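PDB 3MEB: aspartate aminotransferase from Giardia lamblia, which probably catalyses the pyridoxal phosphate-dependent transfer of an amino group from L-aspartate to 2-oxoglutarate, giving oxaloacetate and L-glutamate. Local coordinates for residues Lys50-Asp61 against Cys423-Val433; Met391-Val402 against Val414-Cys423. All coordinates share one frame; numbering follows the deposited sequence.

Contact 1 (Lys50-Asp61 against Cys423-Val433); sequences KKVNLGVGAYRD and CGLTESNCDYV. With EDO (1,2-ethanediol), chain F; SO4 (sulfate ion), chain C.
Lys50, Val52 and Leu54 pack against Asn429 and, in helix 430-443, Tyr432 and Val433, joining early and late parts of the chain in the small domain of a fold-type I aminotransferase. Lys50 crosses Tyr432 at about a right angle: its CB sits off-centre over the ring, 4.2 Å from the centroid and 29° off the normal. From there the extended lysine chain runs on beside the ring, with CD 3.6 Å from Tyr432 CE1. The ring's hydroxyl is tied to Trp409 O, which fixes its outer end. The Val52 and Tyr432 side chains pass each other in opposite directions, with Val52 CG2 3.9 Å from Tyr432 CD2, whereas Val52 CG1, anti to the backbone N (chi1 -177°), lies 3.7 Å from Asn429 ND2. Leu54 and Val433 meet tip to tip, with 4.0 Å between Leu54 CD1 and Val433 CG1.

No direct hydrogen bond joins the two segments; two waters do so instead, one between Lys51 O and Asn429 ND2, the other between Asn53 N and Gly424 O. The Asn429 amide is fixed at both ends, since OD1 accepts from Thr426 N and ND2 gives a nearly straight bond (165°) to Gly424 O at 3.1 Å, in the plane of that carbonyl. Gly424 comes so close to the strand that its CA lies 3.4 Å from Asn53 O in a CA-H...O contact. Farther along, Cys423 SG approaches the Tyr59 ring obliquely. Arg60 forms a salt bridge to Glu89 of the second subunit, while at its base CB rests 3.3 Å from Cys423 O.

Contact 2 (Met391-Val402 against Val414-Cys423); sequences MFTFTGLTPEHV and VKAGGRMSMC. With SO4 (sulfate ion), chain C; EDO (1,2-ethanediol), chain F.
Phe392 and Arg419 form a cation-pi stack, the guanidinium lying flat on the phenyl ring with centres 3.8 Å apart and planes only 17° from parallel. The arginine leaves the backbone extended and bends at its third torsion (chi3 78°), which carries NE and CZ over the ring; Met391 CB covers the opposite face. With one guanidinium face on the ring, two nitrogens point at a sulfate, Arg419 NH1 reaching O1 at 2.8 Å and NH2 reaching O2 at the same distance of 2.8 Å. Asn213 OD1 and Gly55 O also accept from this group and should help fix its rotation.

Strands 392-394 and 419-421 run antiparallel. Thr393 and Met420 are a hydrogen-bonded pair, with Thr393 N 2.9 Å from Met420 O and Met420 N 2.8 Å from Thr393 O. On their side of the sheet Met422 bends twice to bring SD 3.3 Å from Thr393 OG1, whose hydrogen-bond partner is Arg361. Beyond the strand, Thr395 places OG1 between its own N and carbonyl carbon (chi1 69°); the hydroxyl donates to Gly418 O at 2.7 Å and accepts from Leu397 N at 3.0 Å, closing an ST turn. Gly417 CA lies over one face of Phe394.

The sulfate, probably from the crystallisation liquor, is also held by Trp155, Asn213, Lys277 and Gly57 N. A sulfate held in this way is consistent with the substrate-carboxylate site of class I aminotransferases, in which an arginine of the small domain binds the alpha-carboxylate of the substrate.

In the fold
Contact 2 is nested inside the loop that contact 1 closes, and the two lie about 13 Å apart, centre to centre. They share Cys423, which follows strand 419-421 in a short 3-10 segment before the chain runs on into helix 430-443. Strand 52-54 pairs with strand 411-413 and also reaches the antiparallel strand pair of contact 2, where Leu54 O is 3.0 Å from Ser421 N, a probable hydrogen bond. Gly57 CA packs 3.5 Å from Phe392 CZ. Helix 340-370 covers both contacts. Contact 1 ties early strand 52-54 to the C-terminal part of the chain, whereas contact 2 lies wholly within it; both supply groups, Gly57 and Arg419, to one sulfate beside the pyridoxal phosphate pocket.

Contact 1 (Lys50-Asp61 against Cys423-Val433)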
loop_
_atom_site.group_PDB
_atom_site.type_symbol
_atom_site.label_atom_id
_atom_site.label_comp_id
_atom_site.label_asym_id
_atom_site.label_seq_id
_atom_site.Cartn_x
_atom_site.Cartn_y
_atom_site.Cartn_z
ATOM N N LYS A 50 11.990 2.030 -33.771
ATOM C CA LYS A 50 13.284 1.536 -33.258
ATOM C C LYS A 50 13.600 1.931 -31.796
ATOM O O LYS A 50 14.733 1.719 -31.300
ATOM C CB LYS A 50 14.418 2.020 -34.176
ATOM C CG LYS A 50 14.397 1.428 -35.588
ATOM C CD LYS A 50 15.650 1.834 -36.352
ATOM C CE LYS A 50 15.689 1.235 -37.764
ATOM N NZ LYS A 50 16.439 2.078 -38.751
ATOM N N LYS A 51 12.602 2.461 -31.103
ATOM C CA LYS A 51 12.746 2.868 -29.703
ATOM C C LYS A 51 13.196 1.737 -28.781
ATOM O O LYS A 51 12.809 0.588 -28.964
ATOM C CB LYS A 51 11.425 3.457 -29.170
ATOM C CG LYS A 51 10.245 2.516 -29.150
ATOM C CD LYS A 51 9.023 3.310 -28.772
ATOM C CE LYS A 51 7.827 2.472 -28.403
ATOM N NZ LYS A 51 6.728 3.356 -27.940
ATOM N N VAL A 52 13.995 2.069 -27.778
ATOM C CA VAL A 52 14.562 1.044 -26.860
ATOM C C VAL A 52 14.388 1.562 -25.445
ATOM O O VAL A 52 14.853 2.676 -25.140
ATOM C CB VAL A 52 16.072 0.776 -27.106
ATOM C CG1 VAL A 52 16.568 -0.356 -26.179
ATOM C CG2 VAL A 52 16.381 0.435 -28.629
ATOM N N ASN A 53 13.753 0.768 -24.574
ATOM C CA ASN A 53 13.555 1.176 -23.179
ATOM C C ASN A 53 14.629 0.598 -22.282
ATOM O O ASN A 53 14.615 -0.586 -22.015
ATOM C CB ASN A 53 12.182 0.718 -22.661
ATOM C CG ASN A 53 11.863 1.259 -21.260
ATOM O OD1 ASN A 53 12.662 1.995 -20.650
ATOM N ND2 ASN A 53 10.653 0.912 -20.749
ATOM N N LEU A 54 15.565 1.421 -21.802
ATOM C CA LEU A 54 16.674 0.886 -20.972
ATOM C C LEU A 54 16.649 1.617 -19.623
ATOM O O LEU A 54 17.686 1.925 -19.062
ATOM C CB LEU A 54 18.029 1.105 -21.673
ATOM C CG LEU A 54 18.151 0.523 -23.074
ATOM C CD1 LEU A 54 19.508 0.928 -23.734
ATOM C CD2 LEU A 54 18.031 -0.999 -22.973
ATOM N N GLY A 55 15.443 1.881 -19.137
ATOM C CA GLY A 55 15.202 2.758 -17.994
ATOM C C GLY A 55 14.960 1.973 -16.723
ATOM O O GLY A 55 15.912 1.502 -16.089
ATOM N N VAL A 56 13.695 1.838 -16.364
ATOM C CA VAL A 56 13.243 1.058 -15.219
ATOM C C VAL A 56 13.809 -0.380 -15.279
ATOM O O VAL A 56 13.840 -1.011 -16.346
ATOM C CB VAL A 56 11.676 1.015 -15.164
ATOM C CG1 VAL A 56 11.168 0.088 -14.047
ATOM C CG2 VAL A 56 11.099 2.433 -14.990
ATOM N N GLY A 57 14.288 -0.871 -14.147
ATOM C CA GLY A 57 14.772 -2.229 -14.083
ATOM C C GLY A 57 13.601 -3.186 -14.020
ATOM O O GLY A 57 13.133 -3.534 -12.945
ATOM N N ALA A 58 13.157 -3.618 -15.175
ATOM C CA ALA A 58 12.060 -4.550 -15.273
ATOM C C ALA A 58 12.400 -5.579 -16.309
ATOM O O ALA A 58 12.640 -5.244 -17.461
ATOM C CB ALA A 58 10.782 -3.806 -15.655
ATOM N N TYR A 59 12.386 -6.845 -15.926
ATOM C CA TYR A 59 12.756 -7.887 -16.862
ATOM C C TYR A 59 11.953 -7.830 -18.180
ATOM O O TYR A 59 10.778 -7.524 -18.175
ATOM C CB TYR A 59 12.679 -9.285 -16.225
ATOM C CG TYR A 59 13.230 -10.309 -17.196
ATOM C CD1 TYR A 59 14.583 -10.351 -17.485
ATOM C CD2 TYR A 59 12.383 -11.140 -17.896
ATOM C CE1 TYR A 59 15.091 -11.246 -18.400
ATOM C CE2 TYR A 59 12.862 -12.042 -18.823
ATOM C CZ TYR A 59 14.225 -12.092 -19.070
ATOM O OH TYR A 59 14.683 -12.975 -19.991
ATOM N N ARG A 60 12.626 -8.087 -19.309
ATOM C CA ARG A 60 11.952 -8.306 -20.599
ATOM C C ARG A 60 12.545 -9.531 -21.254
ATOM O O ARG A 60 13.720 -9.830 -21.071
ATOM C CB ARG A 60 12.057 -7.067 -21.546
ATOM C CG ARG A 60 11.587 -5.733 -20.938
ATOM C CD ARG A 60 10.103 -5.580 -21.124
ATOM N NE ARG A 60 9.452 -4.416 -20.534
ATOM C CZ ARG A 60 8.910 -4.361 -19.319
ATOM N NH1 ARG A 60 9.045 -5.366 -18.458
ATOM N NH2 ARG A 60 8.263 -3.259 -18.934
ATOM N N ASP A 61 11.710 -10.252 -22.005
ATOM C CA ASP A 61 12.124 -11.430 -22.725
ATOM C C ASP A 61 12.889 -11.128 -24.023
ATOM O O ASP A 61 13.204 -9.974 -24.325
ATOM C CB ASP A 61 10.909 -12.359 -22.933
ATOM C CG ASP A 61 9.992 -11.941 -24.054
ATOM O OD1 ASP A 61 10.243 -10.965 -24.751
ATOM O OD2 ASP A 61 8.983 -12.646 -24.250
ATOM N N CYS A 423 18.050 -5.431 -19.302
ATOM C CA CYS A 423 16.804 -6.169 -19.589
ATOM C C CYS A 423 16.053 -5.667 -20.817
ATOM O O CYS A 423 15.307 -6.413 -21.454
ATOM C CB CYS A 423 15.842 -5.994 -18.389
ATOM S SG CYS A 423 16.333 -6.752 -16.843
ATOM N N GLY A 424 16.259 -4.397 -21.164
ATOM C CA GLY A 424 15.677 -3.830 -22.398
ATOM C C GLY A 424 16.397 -4.145 -23.709
ATOM O O GLY A 424 15.887 -3.805 -24.786
ATOM N N LEU A 425 17.556 -4.809 -23.637
ATOM C CA LEU A 425 18.308 -5.187 -24.825
ATOM C C LEU A 425 17.826 -6.510 -25.339
ATOM O O LEU A 425 17.387 -7.364 -24.558
ATOM C CB LEU A 425 19.783 -5.300 -24.530
ATOM C CG LEU A 425 20.446 -4.033 -24.002
ATOM C CD1 LEU A 425 21.785 -4.413 -23.341
ATOM C CD2 LEU A 425 20.675 -3.017 -25.094
ATOM N N THR A 426 17.929 -6.676 -26.650
ATOM C CA THR A 426 17.590 -7.915 -27.332
ATOM C C THR A 426 18.612 -8.210 -28.408
ATOM O O THR A 426 19.427 -7.378 -28.756
ATOM C CB THR A 426 16.178 -7.851 -27.963
ATOM O OG1 THR A 426 16.126 -6.863 -29.023
ATOM C CG2 THR A 426 15.151 -7.513 -26.883
ATOM N N GLU A 427 18.561 -9.407 -28.955
ATOM C CA GLU A 427 19.394 -9.711 -30.100
ATOM C C GLU A 427 19.159 -8.734 -31.258
ATOM O O GLU A 427 20.090 -8.406 -31.993
ATOM C CB GLU A 427 19.173 -11.157 -30.553
ATOM C CG GLU A 427 19.452 -12.153 -29.435
ATOM C CD GLU A 427 20.354 -13.289 -29.862
ATOM O OE1 GLU A 427 19.947 -14.067 -30.780
ATOM O OE2 GLU A 427 21.462 -13.387 -29.256
ATOM N N SER A 428 17.927 -8.271 -31.411
ATOM C CA SER A 428 17.553 -7.402 -32.523
ATOM C C SER A 428 18.007 -5.963 -32.362
ATOM O O SER A 428 18.285 -5.295 -33.371
ATOM C CB SER A 428 16.058 -7.398 -32.679
ATOM O OG SER A 428 15.644 -8.685 -33.084
ATOM N N ASN A 429 18.065 -5.490 -31.112
ATOM C CA ASN A 429 18.360 -4.088 -30.846
ATOM C C ASN A 429 19.726 -3.727 -30.276
ATOM O O ASN A 429 19.990 -2.534 -30.155
ATOM C CB ASN A 429 17.243 -3.432 -29.987
ATOM C CG ASN A 429 17.317 -3.777 -28.493
ATOM O OD1 ASN A 429 18.356 -4.152 -27.953
ATOM N ND2 ASN A 429 16.173 -3.658 -27.828
ATOM N N CYS A 430 20.583 -4.691 -29.900
ATOM C CA CYS A 430 21.879 -4.340 -29.299
ATOM C C CYS A 430 22.751 -3.522 -30.242
ATOM O O CYS A 430 23.376 -2.531 -29.849
ATOM C CB CYS A 430 22.704 -5.583 -28.905
ATOM S SG CYS A 430 22.438 -6.289 -27.256
ATOM N N ASP A 431 22.816 -3.942 -31.497
ATOM C CA ASP A 431 23.701 -3.253 -32.415
ATOM C C ASP A 431 23.209 -1.848 -32.675
ATOM O O ASP A 431 23.998 -0.944 -32.889
ATOM C CB ASP A 431 23.862 -4.008 -33.722
ATOM C CG ASP A 431 25.118 -3.614 -34.431
ATOM O OD1 ASP A 431 26.210 -3.782 -33.842
ATOM O OD2 ASP A 431 25.014 -3.081 -35.549
ATOM N N TYR A 432 21.896 -1.669 -32.654
ATOM C CA TYR A 432 21.323 -0.347 -32.745
ATOM C C TYR A 432 21.769 0.518 -31.563
ATOM O O TYR A 432 22.219 1.656 -31.749
ATOM C CB TYR A 432 19.807 -0.457 -32.800
ATOM C CG TYR A 432 19.092 0.852 -32.865
ATOM C CD1 TYR A 432 18.943 1.535 -34.077
ATOM C CD2 TYR A 432 18.531 1.419 -31.709
ATOM C CE1 TYR A 432 18.278 2.755 -34.135
ATOM C CE2 TYR A 432 17.841 2.639 -31.768
ATOM C CZ TYR A 432 17.721 3.293 -32.975
ATOM O OH TYR A 432 17.049 4.481 -33.020
ATOM N N VAL A 433 21.678 -0.035 -30.355
ATOM C CA VAL A 433 22.078 0.691 -29.137
ATOM C C VAL A 433 23.558 1.031 -29.196
ATOM O O VAL A 433 23.951 2.123 -28.876
ATOM C CB VAL A 433 21.738 -0.107 -27.849
ATOM C CG1 VAL A 433 22.280 0.594 -26.593
ATOM C CG2 VAL A 433 20.273 -0.299 -27.749
HETATM C C1 EDO F . 12.277 -2.040 -19.378
HETATM O O1 EDO F . 12.112 -1.083 -18.313
HETATM C C2 EDO F . 13.734 -2.460 -19.508
HETATM O O2 EDO F . 14.139 -3.012 -18.264
HETATM S S SO4 C . 14.410 0.749 -10.456
HETATM O O1 SO4 C . 15.638 1.245 -9.795
HETATM O O2 SO4 C . 14.356 1.105 -11.867
HETATM O O3 SO4 C . 14.354 -0.682 -10.272
HETATM O O4 SO4 C . 13.306 1.358 -9.749
HETATM O O HOH W 1 13.440 -2.387 -28.810
HETATM O O HOH W 2 13.347 -2.152 -25.212
#

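Contact 2 (Met391-Val402 against Val414-Cys423)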
loop_
_atom_site.group_PDB
_atom_site.type_symbol
_atom_site.label_atom_id
_atom_site.label_comp_id
_atom_site.label_asym_id
_atom_site.label_seq_id
_atom_site.Cartn_x
_atom_site.Cartn_y
_atom_site.Cartn_z
ATOM N N MET A 391 20.831 -6.152 -12.810
ATOM C CA MET A 391 20.155 -5.747 -14.019
ATOM C C MET A 391 20.803 -4.604 -14.795
ATOM O O MET A 391 20.473 -4.419 -15.971
ATOM C CB MET A 391 18.746 -5.282 -13.669
ATOM C CG MET A 391 17.777 -6.385 -13.397
ATOM S SD MET A 391 16.099 -5.740 -13.213
ATOM C CE MET A 391 15.197 -7.300 -13.097
ATOM N N PHE A 392 21.657 -3.806 -14.143
ATOM C CA PHE A 392 22.078 -2.552 -14.731
ATOM C C PHE A 392 23.564 -2.516 -15.094
ATOM O O PHE A 392 24.393 -3.360 -14.658
ATOM C CB PHE A 392 21.767 -1.366 -13.808
ATOM C CG PHE A 392 20.321 -1.303 -13.323
ATOM C CD1 PHE A 392 19.289 -0.877 -14.174
ATOM C CD2 PHE A 392 20.011 -1.663 -12.028
ATOM C CE1 PHE A 392 17.974 -0.801 -13.729
ATOM C CE2 PHE A 392 18.664 -1.620 -11.560
ATOM C CZ PHE A 392 17.658 -1.187 -12.407
ATOM N N THR A 393 23.895 -1.537 -15.931
ATOM C CA THR A 393 25.249 -1.054 -16.035
ATOM C C THR A 393 25.237 0.442 -15.699
ATOM O O THR A 393 24.421 1.219 -16.230
ATOM C CB THR A 393 25.884 -1.329 -17.427
ATOM O OG1 THR A 393 25.773 -2.737 -17.761
ATOM C CG2 THR A 393 27.333 -0.932 -17.414
ATOM N N PHE A 394 26.118 0.851 -14.801
ATOM C CA PHE A 394 26.312 2.262 -14.516
ATOM C C PHE A 394 27.242 2.724 -15.607
ATOM O O PHE A 394 28.455 2.662 -15.458
ATOM C CB PHE A 394 26.899 2.414 -13.109
ATOM C CG PHE A 394 26.563 3.717 -12.403
ATOM C CD1 PHE A 394 25.254 4.158 -12.271
ATOM C CD2 PHE A 394 27.550 4.448 -11.784
ATOM C CE1 PHE A 394 24.951 5.362 -11.588
ATOM C CE2 PHE A 394 27.266 5.640 -11.096
ATOM C CZ PHE A 394 25.960 6.092 -10.999
ATOM N N THR A 395 26.688 3.128 -16.749
ATOM C CA THR A 395 27.525 3.257 -17.961
ATOM C C THR A 395 28.583 4.366 -17.906
ATOM O O THR A 395 29.623 4.223 -18.506
ATOM C CB THR A 395 26.715 3.477 -19.252
ATOM O OG1 THR A 395 26.094 4.781 -19.250
ATOM C CG2 THR A 395 25.656 2.344 -19.467
ATOM N N GLY A 396 28.306 5.455 -17.214
ATOM C CA GLY A 396 29.148 6.633 -17.281
ATOM C C GLY A 396 28.843 7.537 -18.482
ATOM O O GLY A 396 29.461 8.577 -18.634
ATOM N N LEU A 397 27.902 7.175 -19.349
ATOM C CA LEU A 397 27.415 8.170 -20.324
ATOM C C LEU A 397 26.928 9.378 -19.537
ATOM O O LEU A 397 26.335 9.220 -18.451
ATOM C CB LEU A 397 26.312 7.611 -21.223
ATOM C CG LEU A 397 26.758 6.495 -22.180
ATOM C CD1 LEU A 397 25.569 5.715 -22.728
ATOM C CD2 LEU A 397 27.603 7.051 -23.319
ATOM N N THR A 398 27.191 10.576 -20.073
ATOM C CA THR A 398 26.993 11.845 -19.374
ATOM C C THR A 398 25.534 12.254 -19.561
ATOM O O THR A 398 24.852 11.675 -20.405
ATOM C CB THR A 398 27.882 12.966 -19.985
ATOM O OG1 THR A 398 27.350 13.341 -21.267
ATOM C CG2 THR A 398 29.348 12.511 -20.147
ATOM N N PRO A 399 25.050 13.262 -18.813
ATOM C CA PRO A 399 23.665 13.659 -19.046
ATOM C C PRO A 399 23.402 14.152 -20.491
ATOM O O PRO A 399 22.296 13.976 -21.028
ATOM C CB PRO A 399 23.448 14.785 -18.014
ATOM C CG PRO A 399 24.481 14.511 -16.947
ATOM C CD PRO A 399 25.657 14.034 -17.717
ATOM N N GLU A 400 24.410 14.765 -21.100
ATOM C CA GLU A 400 24.344 15.223 -22.503
ATOM C C GLU A 400 24.168 14.029 -23.435
ATOM O O GLU A 400 23.405 14.072 -24.389
ATOM C CB GLU A 400 25.667 15.916 -22.905
ATOM C CG GLU A 400 25.919 17.283 -22.283
ATOM C CD GLU A 400 26.374 17.251 -20.802
ATOM O OE1 GLU A 400 26.774 16.177 -20.266
ATOM O OE2 GLU A 400 26.323 18.347 -20.169
ATOM N N HIS A 401 24.944 12.975 -23.193
ATOM C CA HIS A 401 24.784 11.723 -23.944
ATOM C C HIS A 401 23.395 11.124 -23.808
ATOM O O HIS A 401 22.825 10.664 -24.799
ATOM C CB HIS A 401 25.763 10.694 -23.449
ATOM C CG HIS A 401 27.186 11.003 -23.801
ATOM N ND1 HIS A 401 28.238 10.659 -22.985
ATOM C CD2 HIS A 401 27.720 11.643 -24.869
ATOM C CE1 HIS A 401 29.366 11.070 -23.546
ATOM N NE2 HIS A 401 29.075 11.664 -24.690
ATOM N N VAL A 402 22.876 11.087 -22.574
ATOM C CA VAL A 402 21.576 10.437 -22.293
ATOM C C VAL A 402 20.469 11.212 -23.005
ATOM O O VAL A 402 19.602 10.629 -23.664
ATOM C CB VAL A 402 21.297 10.364 -20.792
ATOM C CG1 VAL A 402 19.831 9.993 -20.532
ATOM C CG2 VAL A 402 22.268 9.362 -20.110
ATOM N N VAL A 414 18.488 6.136 -17.760
ATOM C CA VAL A 414 18.512 7.012 -16.599
ATOM C C VAL A 414 19.621 8.036 -16.712
ATOM O O VAL A 414 20.804 7.708 -16.932
ATOM C CB VAL A 414 18.674 6.212 -15.301
ATOM C CG1 VAL A 414 18.889 7.153 -14.110
ATOM C CG2 VAL A 414 17.472 5.308 -15.103
ATOM N N LYS A 415 19.242 9.294 -16.554
ATOM C CA LYS A 415 20.171 10.396 -16.670
ATOM C C LYS A 415 21.323 10.301 -15.665
ATOM O O LYS A 415 22.476 10.466 -16.059
ATOM C CB LYS A 415 19.429 11.713 -16.525
ATOM C CG LYS A 415 20.212 12.945 -16.886
ATOM C CD LYS A 415 19.354 13.858 -17.770
ATOM C CE LYS A 415 19.576 15.302 -17.491
ATOM N NZ LYS A 415 19.035 16.132 -18.621
ATOM N N ALA A 416 21.011 10.058 -14.390
ATOM C CA ALA A 416 22.044 9.841 -13.335
ATOM C C ALA A 416 22.975 8.659 -13.657
ATOM O O ALA A 416 22.557 7.485 -13.657
ATOM C CB ALA A 416 21.367 9.606 -11.964
ATOM N N GLY A 417 24.224 8.971 -13.968
ATOM C CA GLY A 417 25.235 7.961 -14.239
ATOM C C GLY A 417 25.078 7.208 -15.547
ATOM O O GLY A 417 25.847 6.286 -15.844
ATOM N N GLY A 418 24.074 7.585 -16.330
ATOM C CA GLY A 418 23.714 6.820 -17.496
ATOM C C GLY A 418 23.418 5.367 -17.154
ATOM O O GLY A 418 23.852 4.462 -17.872
ATOM N N ARG A 419 22.701 5.141 -16.061
ATOM C CA ARG A 419 22.298 3.806 -15.668
ATOM C C ARG A 419 21.481 3.175 -16.803
ATOM O O ARG A 419 20.539 3.778 -17.303
ATOM C CB ARG A 419 21.492 3.838 -14.368
ATOM C CG ARG A 419 21.311 2.460 -13.755
ATOM C CD ARG A 419 20.265 2.397 -12.667
ATOM N NE ARG A 419 18.904 2.364 -13.187
ATOM C CZ ARG A 419 17.804 2.302 -12.439
ATOM N NH1 ARG A 419 17.877 2.230 -11.106
ATOM N NH2 ARG A 419 16.613 2.323 -13.030
ATOM N N MET A 420 21.885 1.990 -17.231
ATOM C CA MET A 420 21.210 1.262 -18.284
ATOM C C MET A 420 20.661 -0.080 -17.784
ATOM O O MET A 420 21.410 -0.878 -17.189
ATOM C CB MET A 420 22.176 1.037 -19.445
ATOM C CG MET A 420 21.684 0.108 -20.573
ATOM S SD MET A 420 23.003 -0.425 -21.705
ATOM C CE MET A 420 23.308 1.161 -22.508
ATOM N N SER A 421 19.372 -0.313 -18.029
ATOM C CA SER A 421 18.744 -1.577 -17.737
ATOM C C SER A 421 18.986 -2.512 -18.893
ATOM O O SER A 421 18.420 -2.372 -19.934
ATOM C CB SER A 421 17.255 -1.448 -17.515
ATOM O OG SER A 421 16.718 -2.743 -17.326
ATOM N N MET A 422 19.809 -3.512 -18.637
ATOM C CA MET A 422 20.245 -4.462 -19.645
ATOM C C MET A 422 19.091 -5.313 -20.136
ATOM O O MET A 422 19.155 -5.843 -21.243
ATOM C CB MET A 422 21.343 -5.335 -19.022
ATOM C CG MET A 422 22.563 -4.536 -18.531
ATOM S SD MET A 422 23.149 -3.321 -19.701
ATOM C CE MET A 422 24.363 -4.262 -20.651
ATOM N N CYS A 423 18.050 -5.431 -19.302
ATOM C CA CYS A 423 16.804 -6.169 -19.589
ATOM C C CYS A 423 16.053 -5.667 -20.817
ATOM O O CYS A 423 15.307 -6.413 -21.454
ATOM C CB CYS A 423 15.842 -5.994 -18.389
ATOM S SG CYS A 423 16.333 -6.752 -16.843
HETATM S S SO4 C . 14.410 0.749 -10.456
HETATM O O1 SO4 C . 15.638 1.245 -9.795
HETATM O O2 SO4 C . 14.356 1.105 -11.867
HETATM O O3 SO4 C . 14.354 -0.682 -10.272
HETATM O O4 SO4 C . 13.306 1.358 -9.749
HETATM C C1 EDO F . 12.277 -2.040 -19.378
HETATM O O1 EDO F . 12.112 -1.083 -18.313
HETATM C C2 EDO F . 13.734 -2.460 -19.508
HETATM O O2 EDO F . 14.139 -3.012 -18.264
HETATM O O HOH W 3 24.967 10.944 -16.853
#